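Long-range contact in alcohol dehydrogenase (Thermus sp., PDB 4CPD), which probably oxidises alcohols with NAD+ as a zinc-dependent, medium-chain alcohol dehydrogenase from a thermophile: residues 97-101 / 292-297. Sequence-based numbering, arbitrary orientation.
With NAD (nicotinamide-adenine-dinucleotide), chain G.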
ATOM      1  N   ARG A  97     -17.411  -4.190  -5.674  1.00 40.30           N
ATOM      2  CA  ARG A  97     -16.181  -3.402  -5.687  1.00 41.31           C
ATOM      3  C   ARG A  97     -15.064  -4.092  -6.458  1.00 39.94           C
ATOM      4  O   ARG A  97     -13.941  -3.610  -6.473  1.00 39.85           O
ATOM      5  CB  ARG A  97     -15.667  -3.183  -4.255  1.00 42.95           C
ATOM      6  CG  ARG A  97     -16.520  -2.329  -3.328  1.00 43.93           C
ATOM      7  CD  ARG A  97     -15.949  -2.413  -1.910  1.00 47.17           C
ATOM      8  NE  ARG A  97     -16.733  -1.635  -0.943  1.00 52.03           N
ATOM      9  CZ  ARG A  97     -17.340  -2.129   0.144  1.00 49.30           C
ATOM     10  NH1 ARG A  97     -17.242  -3.404   0.476  1.00 50.75           N
ATOM     11  NH2 ARG A  97     -18.031  -1.326   0.930  1.00 49.30           N
ATOM     12  N   HIS A  98     -15.368  -5.228  -7.069  1.00 39.89           N
ATOM     13  CA  HIS A  98     -14.381  -6.053  -7.774  1.00 39.70           C
ATOM     14  C   HIS A  98     -13.245  -6.560  -6.899  1.00 40.93           C
ATOM     15  O   HIS A  98     -12.102  -6.786  -7.394  1.00 41.38           O
ATOM     16  CB  HIS A  98     -13.858  -5.333  -9.017  1.00 38.56           C
ATOM     17  CG  HIS A  98     -14.954  -4.872  -9.934  1.00 41.27           C
ATOM     18  ND1 HIS A  98     -14.848  -3.765 -10.750  1.00 41.23           N
ATOM     19  CD2 HIS A  98     -16.184  -5.381 -10.164  1.00 42.58           C
ATOM     20  CE1 HIS A  98     -15.959  -3.616 -11.445  1.00 39.53           C
ATOM     21  NE2 HIS A  98     -16.789  -4.582 -11.105  1.00 44.17           N
ATOM     22  N   GLN A  99     -13.574  -6.764  -5.620  1.00 36.74           N
ATOM     23  CA  GLN A  99     -12.650  -7.383  -4.686  1.00 41.75           C
ATOM     24  C   GLN A  99     -13.178  -8.783  -4.336  1.00 43.54           C
ATOM     25  O   GLN A  99     -13.638  -9.060  -3.219  1.00 45.18           O
ATOM     26  CB  GLN A  99     -12.492  -6.509  -3.457  1.00 44.93           C
ATOM     27  CG  GLN A  99     -11.990  -5.109  -3.772  1.00 45.10           C
ATOM     28  CD  GLN A  99     -11.755  -4.294  -2.515  1.00 43.87           C
ATOM     29  OE1 GLN A  99     -12.661  -4.128  -1.708  1.00 46.58           O
ATOM     30  NE2 GLN A  99     -10.540  -3.791  -2.342  1.00 39.14           N
ATOM     31  N   TYR A 100     -13.081  -9.668  -5.322  1.00 39.98           N
ATOM     32  CA  TYR A 100     -13.728 -10.985  -5.269  1.00 34.72           C
ATOM     33  C   TYR A 100     -13.067 -11.863  -4.240  1.00 32.84           C
ATOM     34  O   TYR A 100     -13.691 -12.791  -3.735  1.00 41.20           O
ATOM     35  CB  TYR A 100     -13.724 -11.682  -6.645  1.00 33.15           C
ATOM     36  CG  TYR A 100     -14.270 -10.817  -7.780  1.00 34.22           C
ATOM     37  CD1 TYR A 100     -15.631 -10.806  -8.096  1.00 32.66           C
ATOM     38  CD2 TYR A 100     -13.422  -9.977  -8.531  1.00 35.01           C
ATOM     39  CE1 TYR A 100     -16.133 -10.010  -9.115  1.00 31.19           C
ATOM     40  CE2 TYR A 100     -13.924  -9.185  -9.553  1.00 33.56           C
ATOM     41  CZ  TYR A 100     -15.280  -9.215  -9.847  1.00 33.04           C
ATOM     42  OH  TYR A 100     -15.758  -8.409 -10.850  1.00 32.36           O
ATOM     43  N   ASN A 101     -11.806 -11.610  -3.932  1.00 29.42           N
ATOM     44  CA  ASN A 101     -11.161 -12.333  -2.840  1.00 31.59           C
ATOM     45  C   ASN A 101     -11.730 -11.997  -1.450  1.00 33.89           C
ATOM     46  O   ASN A 101     -11.417 -12.669  -0.508  1.00 29.98           O
ATOM     47  CB  ASN A 101      -9.658 -12.047  -2.813  1.00 33.64           C
ATOM     48  CG  ASN A 101      -9.341 -10.571  -2.717  1.00 33.92           C
ATOM     49  OD1 ASN A 101      -9.927  -9.755  -3.429  1.00 36.65           O
ATOM     50  ND2 ASN A 101      -8.459 -10.216  -1.810  1.00 36.15           N
ATOM     51  N   LEU A 292      -4.474 -12.017  -0.026  1.00 41.78           N
ATOM     52  CA  LEU A 292      -4.702 -13.162  -0.863  1.00 41.90           C
ATOM     53  C   LEU A 292      -5.125 -12.689  -2.250  1.00 42.95           C
ATOM     54  O   LEU A 292      -5.761 -11.640  -2.402  1.00 48.29           O
ATOM     55  CB  LEU A 292      -5.774 -14.042  -0.237  1.00 46.48           C
ATOM     56  CG  LEU A 292      -5.540 -14.445   1.231  1.00 52.28           C
ATOM     57  CD1 LEU A 292      -6.604 -15.430   1.680  1.00 53.45           C
ATOM     58  CD2 LEU A 292      -4.158 -15.052   1.483  1.00 54.75           C
ATOM     59  N   ALA A 293      -4.789 -13.474  -3.264  1.00 40.23           N
ATOM     60  CA  ALA A 293      -4.978 -13.074  -4.654  1.00 36.43           C
ATOM     61  C   ALA A 293      -6.382 -12.776  -4.965  1.00 34.68           C
ATOM     62  O   ALA A 293      -7.277 -13.352  -4.376  1.00 39.23           O
ATOM     63  CB  ALA A 293      -4.524 -14.180  -5.556  1.00 39.11           C
ATOM     64  N   ASN A 294      -6.582 -11.885  -5.916  1.00 37.60           N
ATOM     65  CA  ASN A 294      -7.921 -11.536  -6.405  1.00 34.44           C
ATOM     66  C   ASN A 294      -7.950 -11.954  -7.868  1.00 36.04           C
ATOM     67  O   ASN A 294      -8.064 -11.154  -8.808  1.00 36.78           O
ATOM     68  CB  ASN A 294      -8.178 -10.048  -6.228  1.00 33.42           C
ATOM     69  CG  ASN A 294      -9.532  -9.624  -6.732  1.00 34.93           C
ATOM     70  OD1 ASN A 294     -10.448 -10.427  -6.846  1.00 37.23           O
ATOM     71  ND2 ASN A 294      -9.672  -8.355  -7.037  1.00 36.25           N
ATOM     72  N   VAL A 295      -7.829 -13.255  -8.038  1.00 37.49           N
ATOM     73  CA  VAL A 295      -7.632 -13.867  -9.341  1.00 39.76           C
ATOM     74  C   VAL A 295      -8.607 -13.411 -10.408  1.00 37.50           C
ATOM     75  O   VAL A 295      -8.206 -13.177 -11.548  1.00 44.58           O
ATOM     76  CB  VAL A 295      -7.696 -15.392  -9.235  1.00 41.80           C
ATOM     77  CG1 VAL A 295      -7.571 -16.022 -10.611  1.00 45.42           C
ATOM     78  CG2 VAL A 295      -6.591 -15.912  -8.312  1.00 39.32           C
ATOM     79  N   HIS A 296      -9.868 -13.280 -10.043  1.00 32.88           N
ATOM     80  CA  HIS A 296     -10.907 -12.916 -11.014  1.00 33.16           C
ATOM     81  C   HIS A 296     -10.598 -11.613 -11.728  1.00 34.26           C
ATOM     82  O   HIS A 296     -10.956 -11.443 -12.876  1.00 30.16           O
ATOM     83  CB  HIS A 296     -12.258 -12.760 -10.340  1.00 33.15           C
ATOM     84  CG  HIS A 296     -12.696 -13.966  -9.575  1.00 36.33           C
ATOM     85  ND1 HIS A 296     -12.056 -14.388  -8.430  1.00 38.33           N
ATOM     86  CD2 HIS A 296     -13.712 -14.840  -9.785  1.00 37.38           C
ATOM     87  CE1 HIS A 296     -12.659 -15.460  -7.962  1.00 38.70           C
ATOM     88  NE2 HIS A 296     -13.659 -15.761  -8.771  1.00 37.83           N
ATOM     89  N   LEU A 297      -9.954 -10.682 -11.022  1.00 35.99           N
ATOM     90  CA  LEU A 297      -9.674  -9.394 -11.581  1.00 37.07           C
ATOM     91  C   LEU A 297      -8.700  -9.515 -12.764  1.00 37.87           C
ATOM     92  O   LEU A 297      -8.796  -8.742 -13.682  1.00 37.93           O
ATOM     93  CB  LEU A 297      -9.103  -8.461 -10.502  1.00 37.47           C
ATOM     94  CG  LEU A 297      -9.080  -6.961 -10.895  1.00 37.81           C
ATOM     95  CD1 LEU A 297     -10.477  -6.450 -11.112  1.00 36.09           C
ATOM     96  CD2 LEU A 297      -8.377  -6.120  -9.834  1.00 38.32           C
TER
HETATM   97  PA  NAD G1407       6.852 -23.264  -2.075  1.00 77.42           P
HETATM   98  O1A NAD G1407       6.874 -24.432  -3.063  1.00 63.81           O
HETATM   99  O2A NAD G1407       6.930 -23.551  -0.578  1.00 70.53           O
HETATM  100  O5B NAD G1407       7.961 -22.133  -2.409  1.00 72.90           O
HETATM  101  C5B NAD G1407       8.603 -21.403  -1.365  1.00 77.42           C
HETATM  102  C4B NAD G1407      10.017 -21.020  -1.793  1.00 84.55           C
HETATM  103  O4B NAD G1407      10.547 -20.033  -0.898  1.00 78.98           O
HETATM  104  C3B NAD G1407      10.955 -22.231  -1.761  1.00 82.18           C
HETATM  105  O3B NAD G1407      11.815 -22.307  -2.909  1.00 69.96           O
HETATM  106  C2B NAD G1407      11.795 -22.000  -0.537  1.00 84.70           C
HETATM  107  O2B NAD G1407      13.094 -22.586  -0.661  1.00 82.42           O
HETATM  108  C1B NAD G1407      11.836 -20.485  -0.493  1.00 82.81           C
HETATM  109  N9A NAD G1407      12.152 -20.032   0.862  1.00 90.34           N
HETATM  110  C8A NAD G1407      11.623 -20.538   1.994  1.00 87.86           C
HETATM  111  N7A NAD G1407      12.153 -19.888   3.058  1.00 93.35           N
HETATM  112  C5A NAD G1407      13.021 -18.957   2.599  1.00 88.69           C
HETATM  113  C6A NAD G1407      13.900 -17.928   3.189  1.00 87.16           C
HETATM  114  N6A NAD G1407      13.928 -17.793   4.525  1.00 85.40           N
HETATM  115  N1A NAD G1407      14.660 -17.148   2.375  1.00 91.56           N
HETATM  116  C2A NAD G1407      14.623 -17.289   1.036  1.00 88.34           C
HETATM  117  N3A NAD G1407      13.839 -18.212   0.431  1.00 91.40           N
HETATM  118  C4A NAD G1407      13.029 -19.056   1.142  1.00 91.79           C
HETATM  119  O3  NAD G1407       5.487 -22.412  -2.277  1.00 82.45           O
HETATM  120  PN  NAD G1407       4.870 -21.775  -3.635  1.00 79.80           P
HETATM  121  O1N NAD G1407       4.028 -22.886  -4.232  1.00 64.02           O
HETATM  122  O2N NAD G1407       5.924 -20.990  -4.422  1.00 70.72           O
HETATM  123  O5D NAD G1407       3.913 -20.635  -3.004  1.00 78.51           O
HETATM  124  C5D NAD G1407       4.541 -19.401  -2.602  1.00 77.24           C
HETATM  125  C4D NAD G1407       3.929 -18.722  -1.380  1.00 75.50           C
HETATM  126  O4D NAD G1407       2.817 -17.930  -1.820  1.00 75.71           O
HETATM  127  C3D NAD G1407       3.393 -19.685  -0.319  1.00 75.75           C
HETATM  128  O3D NAD G1407       3.558 -19.074   0.972  1.00 63.16           O
HETATM  129  C2D NAD G1407       1.923 -19.861  -0.709  1.00 78.14           C
HETATM  130  O2D NAD G1407       1.038 -20.317   0.345  1.00 65.75           O
HETATM  131  C1D NAD G1407       1.616 -18.445  -1.203  1.00 76.14           C
HETATM  132  N1N NAD G1407       0.456 -18.355  -2.105  1.00 74.51           N
HETATM  133  C2N NAD G1407      -0.331 -17.298  -1.884  1.00 68.30           C
HETATM  134  C3N NAD G1407      -1.468 -17.057  -2.641  1.00 60.95           C
HETATM  135  C7N NAD G1407      -2.247 -15.822  -2.291  1.00 54.73           C
HETATM  136  O7N NAD G1407      -3.446 -15.744  -2.504  1.00 50.96           O
HETATM  137  N7N NAD G1407      -1.561 -14.793  -1.754  1.00 51.77           N
HETATM  138  C4N NAD G1407      -1.798 -17.947  -3.677  1.00 63.70           C
HETATM  139  C5N NAD G1407      -0.968 -19.052  -3.902  1.00 67.31           C
HETATM  140  C6N NAD G1407       0.166 -19.240  -3.096  1.00 74.09           C
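Asn-294 reaches across to the backbone of His-98, Tyr-100 and Asn-101. Asn-294 CB lies 3.3 Å from Asn-101 OD1. Asn-294 CG stands anti to the backbone N (chi1 179°), which carries the amide across to the other loop; it too lies against Asn-101 OD1, at 3.3 Å. At the tip, Asn-294 ND2 donates to His-98 O at 2.9 Å. This bond runs close to the amide plane and meets a lone pair of the carbonyl. Asn-294 OD1 takes two weak bonds, from Tyr-100 N at 3.1 Å and from Asn-101 N. The same Asn-294 OD1 sits at the edge of the Tyr-100 ring, 3.4 Å from Tyr-100 CD2. The firm ND2 bond and the two weak ones together probably set the rotation of this buried amide. Beside it, Tyr-100 CB lies over a face of the His-296 ring, a CH-pi contact 4.0 Å from the centroid. Asn-101 ND2 is hydrogen-bonded to Asp-285 of the second subunit. One residue before Asn-294, Ala-293 N donates to NAD O7N at 2.7 Å, so the nicotinamide carboxamide is held next to this contact. The contact joins the lobe of the four-cysteine zinc, just after helix 93-96, to the coenzyme domain, where strand 286-290 leads into helix 295-307.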